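Side-chain contact in Amy13K (Eubacterium rectale DSM 17629, PDB 6B3P), which binds maltooligosaccharides through two family 26 carbohydrate-binding modules, probably keeping a surface-anchored alpha-amylase on starch: residues A[42-47]-A[84-89]. Sequence-based numbering, arbitrary orientation.
Sequences EGWYTM and EYWFDG. With EDO (1,2-ethanediol), chain L.
W44 and W86 meet in an offset edge-to-face pair. The edge of the W86 five-membered ring is turned toward the face of the W44 six-membered ring. The ring centroids are 5.5 Å apart and the planes stand at 80°. The touch is between CZ3 of W44 and CD1 of W86, at 3.7 Å. W44 has CG anti to its carbonyl carbon (chi1 -70°), which brings the benzo atoms CZ3 and CH2 to W86 and D88. CG of E84 lies over one face of W86, toward its rim. CB of D88 packs on CH2 of W44 at 3.8 Å. The D88 carboxylate is almost perpendicular to the indole, at 79°, and its OD2 has a long, weak ion pair with K8. The hydroxyl of Y45 and O1 of an ethanediol, probably from the crystallisation liquor, share a hydrogen bond of 2.9 Å. The contact is plain packing within the first starch-binding module, and none of its residues line the glycan pocket. Strand 2-8 runs between strands 44-50 and 82-87 in the sheet, so the tryptophans meet across it, over N6. W99 adds edge-to-face contacts to both indoles.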
ATOM      1  N   GLU A  42     -16.068   1.314   5.218  1.00 34.85           N
ATOM      2  CA  GLU A  42     -16.954   0.212   5.575  1.00 32.98           C
ATOM      3  C   GLU A  42     -17.623  -0.386   4.345  1.00 26.33           C
ATOM      4  O   GLU A  42     -18.160   0.336   3.508  1.00 27.88           O
ATOM      5  CB  GLU A  42     -18.021   0.689   6.562  1.00 42.57           C
ATOM      6  CG  GLU A  42     -18.884  -0.428   7.128  1.00 63.06           C
ATOM      7  CD  GLU A  42     -19.985   0.090   8.033  1.00 75.60           C
ATOM      8  OE1 GLU A  42     -20.180   1.323   8.094  1.00 78.05           O
ATOM      9  OE2 GLU A  42     -20.657  -0.736   8.684  1.00 82.58           O
ATOM     10  N   GLY A  43     -17.587  -1.711   4.248  1.00 29.88           N
ATOM     11  CA  GLY A  43     -18.217  -2.416   3.149  1.00 28.97           C
ATOM     12  C   GLY A  43     -17.264  -2.731   2.008  1.00 25.39           C
ATOM     13  O   GLY A  43     -17.592  -3.530   1.131  1.00 24.10           O
ATOM     14  N   TRP A  44     -16.089  -2.104   2.019  1.00 23.59           N
ATOM     15  CA  TRP A  44     -15.086  -2.309   0.972  1.00 27.62           C
ATOM     16  C   TRP A  44     -14.000  -3.291   1.403  1.00 30.43           C
ATOM     17  O   TRP A  44     -13.687  -3.405   2.590  1.00 26.24           O
ATOM     18  CB  TRP A  44     -14.431  -0.981   0.586  1.00 20.40           C
ATOM     19  CG  TRP A  44     -15.331  -0.039  -0.156  1.00 23.29           C
ATOM     20  CD1 TRP A  44     -16.264   0.801   0.381  1.00 27.23           C
ATOM     21  CD2 TRP A  44     -15.374   0.171  -1.574  1.00 25.73           C
ATOM     22  NE1 TRP A  44     -16.888   1.515  -0.614  1.00 28.35           N
ATOM     23  CE2 TRP A  44     -16.358   1.147  -1.822  1.00 23.41           C
ATOM     24  CE3 TRP A  44     -14.676  -0.375  -2.656  1.00 24.58           C
ATOM     25  CZ2 TRP A  44     -16.660   1.592  -3.108  1.00 26.51           C
ATOM     26  CZ3 TRP A  44     -14.980   0.067  -3.932  1.00 25.27           C
ATOM     27  CH2 TRP A  44     -15.962   1.040  -4.147  1.00 25.98           C
ATOM     28  N   TYR A  45     -13.434  -3.993   0.424  1.00 22.09           N
ATOM     29  CA  TYR A  45     -12.305  -4.887   0.651  1.00 28.89           C
ATOM     30  C   TYR A  45     -11.242  -4.628  -0.402  1.00 27.67           C
ATOM     31  O   TYR A  45     -11.561  -4.302  -1.546  1.00 27.51           O
ATOM     32  CB  TYR A  45     -12.751  -6.347   0.624  1.00 28.82           C
ATOM     33  CG  TYR A  45     -13.741  -6.646   1.709  1.00 30.42           C
ATOM     34  CD1 TYR A  45     -15.082  -6.328   1.552  1.00 27.74           C
ATOM     35  CD2 TYR A  45     -13.334  -7.218   2.904  1.00 28.90           C
ATOM     36  CE1 TYR A  45     -15.994  -6.583   2.551  1.00 30.13           C
ATOM     37  CE2 TYR A  45     -14.236  -7.479   3.909  1.00 32.06           C
ATOM     38  CZ  TYR A  45     -15.568  -7.158   3.731  1.00 31.10           C
ATOM     39  OH  TYR A  45     -16.474  -7.420   4.738  1.00 43.05           O
ATOM     40  N   THR A  46      -9.984  -4.786  -0.008  1.00 26.12           N
ATOM     41  CA  THR A  46      -8.857  -4.369  -0.832  1.00 27.94           C
ATOM     42  C   THR A  46      -7.784  -5.446  -0.904  1.00 27.41           C
ATOM     43  O   THR A  46      -7.474  -6.089   0.098  1.00 26.71           O
ATOM     44  CB  THR A  46      -8.219  -3.068  -0.286  1.00 25.20           C
ATOM     45  OG1 THR A  46      -9.188  -2.014  -0.302  1.00 25.90           O
ATOM     46  CG2 THR A  46      -7.009  -2.654  -1.122  1.00 28.36           C
ATOM     47  N   MET A  47      -7.226  -5.635  -2.099  1.00 26.64           N
ATOM     48  CA  MET A  47      -6.047  -6.480  -2.280  1.00 28.01           C
ATOM     49  C   MET A  47      -5.000  -5.743  -3.104  1.00 30.00           C
ATOM     50  O   MET A  47      -5.330  -4.952  -3.991  1.00 26.80           O
ATOM     51  CB  MET A  47      -6.409  -7.808  -2.957  1.00 23.69           C
ATOM     52  CG  MET A  47      -6.942  -7.685  -4.384  1.00 35.49           C
ATOM     53  SD  MET A  47      -5.650  -7.680  -5.648  1.00 40.14           S
ATOM     54  CE  MET A  47      -5.150  -9.399  -5.642  1.00 31.94           C
ATOM     55  N   GLU A  84      -5.087   1.102 -10.248  1.00 22.43           N
ATOM     56  CA  GLU A  84      -6.020   0.893  -9.145  1.00 21.21           C
ATOM     57  C   GLU A  84      -7.447   0.830  -9.669  1.00 22.50           C
ATOM     58  O   GLU A  84      -7.872   1.699 -10.432  1.00 23.42           O
ATOM     59  CB  GLU A  84      -5.904   1.993  -8.091  1.00 21.97           C
ATOM     60  CG  GLU A  84      -6.821   1.752  -6.900  1.00 24.23           C
ATOM     61  CD  GLU A  84      -6.514   2.640  -5.709  1.00 27.60           C
ATOM     62  OE1 GLU A  84      -5.764   3.625  -5.863  1.00 27.22           O
ATOM     63  OE2 GLU A  84      -7.032   2.347  -4.610  1.00 26.36           O
ATOM     64  N   TYR A  85      -8.176  -0.200  -9.248  1.00 23.23           N
ATOM     65  CA  TYR A  85      -9.554  -0.406  -9.673  1.00 22.12           C
ATOM     66  C   TYR A  85     -10.509  -0.348  -8.488  1.00 21.86           C
ATOM     67  O   TYR A  85     -10.157  -0.730  -7.372  1.00 21.40           O
ATOM     68  CB  TYR A  85      -9.708  -1.754 -10.382  1.00 22.73           C
ATOM     69  CG  TYR A  85      -9.002  -1.852 -11.714  1.00 23.16           C
ATOM     70  CD1 TYR A  85      -9.615  -1.418 -12.882  1.00 23.52           C
ATOM     71  CD2 TYR A  85      -7.727  -2.393 -11.807  1.00 24.14           C
ATOM     72  CE1 TYR A  85      -8.973  -1.511 -14.102  1.00 26.66           C
ATOM     73  CE2 TYR A  85      -7.079  -2.491 -13.021  1.00 26.58           C
ATOM     74  CZ  TYR A  85      -7.705  -2.050 -14.166  1.00 29.14           C
ATOM     75  OH  TYR A  85      -7.061  -2.147 -15.379  1.00 25.71           O
ATOM     76  N   TRP A  86     -11.718   0.138  -8.748  1.00 22.59           N
ATOM     77  CA  TRP A  86     -12.819   0.057  -7.795  1.00 23.98           C
ATOM     78  C   TRP A  86     -13.971  -0.704  -8.437  1.00 23.24           C
ATOM     79  O   TRP A  86     -14.394  -0.363  -9.541  1.00 23.40           O
ATOM     80  CB  TRP A  86     -13.289   1.448  -7.369  1.00 21.82           C
ATOM     81  CG  TRP A  86     -12.312   2.192  -6.504  1.00 22.78           C
ATOM     82  CD1 TRP A  86     -12.322   2.277  -5.142  1.00 22.10           C
ATOM     83  CD2 TRP A  86     -11.186   2.961  -6.944  1.00 21.76           C
ATOM     84  NE1 TRP A  86     -11.272   3.048  -4.709  1.00 25.72           N
ATOM     85  CE2 TRP A  86     -10.559   3.479  -5.794  1.00 19.66           C
ATOM     86  CE3 TRP A  86     -10.647   3.258  -8.199  1.00 23.52           C
ATOM     87  CZ2 TRP A  86      -9.421   4.279  -5.862  1.00 25.85           C
ATOM     88  CZ3 TRP A  86      -9.514   4.053  -8.263  1.00 29.38           C
ATOM     89  CH2 TRP A  86      -8.915   4.554  -7.102  1.00 24.21           C
ATOM     90  N   PHE A  87     -14.466  -1.738  -7.762  1.00 19.97           N
ATOM     91  CA  PHE A  87     -15.617  -2.473  -8.269  1.00 22.40           C
ATOM     92  C   PHE A  87     -16.823  -2.269  -7.363  1.00 23.96           C
ATOM     93  O   PHE A  87     -16.867  -2.761  -6.238  1.00 23.35           O
ATOM     94  CB  PHE A  87     -15.308  -3.962  -8.407  1.00 23.46           C
ATOM     95  CG  PHE A  87     -16.282  -4.688  -9.285  1.00 23.71           C
ATOM     96  CD1 PHE A  87     -17.527  -5.060  -8.800  1.00 23.08           C
ATOM     97  CD2 PHE A  87     -15.964  -4.979 -10.600  1.00 24.77           C
ATOM     98  CE1 PHE A  87     -18.435  -5.718  -9.607  1.00 24.51           C
ATOM     99  CE2 PHE A  87     -16.868  -5.641 -11.415  1.00 32.99           C
ATOM    100  CZ  PHE A  87     -18.104  -6.010 -10.916  1.00 31.10           C
ATOM    101  N   ASP A  88     -17.793  -1.528  -7.884  1.00 26.41           N
ATOM    102  CA  ASP A  88     -19.021  -1.201  -7.173  1.00 24.57           C
ATOM    103  C   ASP A  88     -20.162  -1.211  -8.186  1.00 23.56           C
ATOM    104  O   ASP A  88     -20.610  -0.161  -8.647  1.00 28.21           O
ATOM    105  CB  ASP A  88     -18.894   0.164  -6.482  1.00 27.00           C
ATOM    106  CG  ASP A  88     -20.126   0.538  -5.676  1.00 38.27           C
ATOM    107  OD1 ASP A  88     -20.994  -0.332  -5.474  1.00 34.24           O
ATOM    108  OD2 ASP A  88     -20.217   1.702  -5.229  1.00 32.50           O
ATOM    109  N   GLY A  89     -20.613  -2.410  -8.544  1.00 23.68           N
ATOM    110  CA  GLY A  89     -21.609  -2.574  -9.586  1.00 26.98           C
ATOM    111  C   GLY A  89     -20.983  -2.783 -10.950  1.00 30.24           C
ATOM    112  O   GLY A  89     -21.610  -3.334 -11.856  1.00 30.78           O
TER
HETATM  113  C1  EDO L 413     -19.595  -6.491   3.491  1.00 64.41           C
HETATM  114  O1  EDO L 413     -19.241  -6.441   4.883  1.00 54.81           O
HETATM  115  C2  EDO L 413     -21.088  -6.765   3.342  1.00 85.35           C
HETATM  116  O2  EDO L 413     -21.394  -8.084   3.817  1.00 49.61           O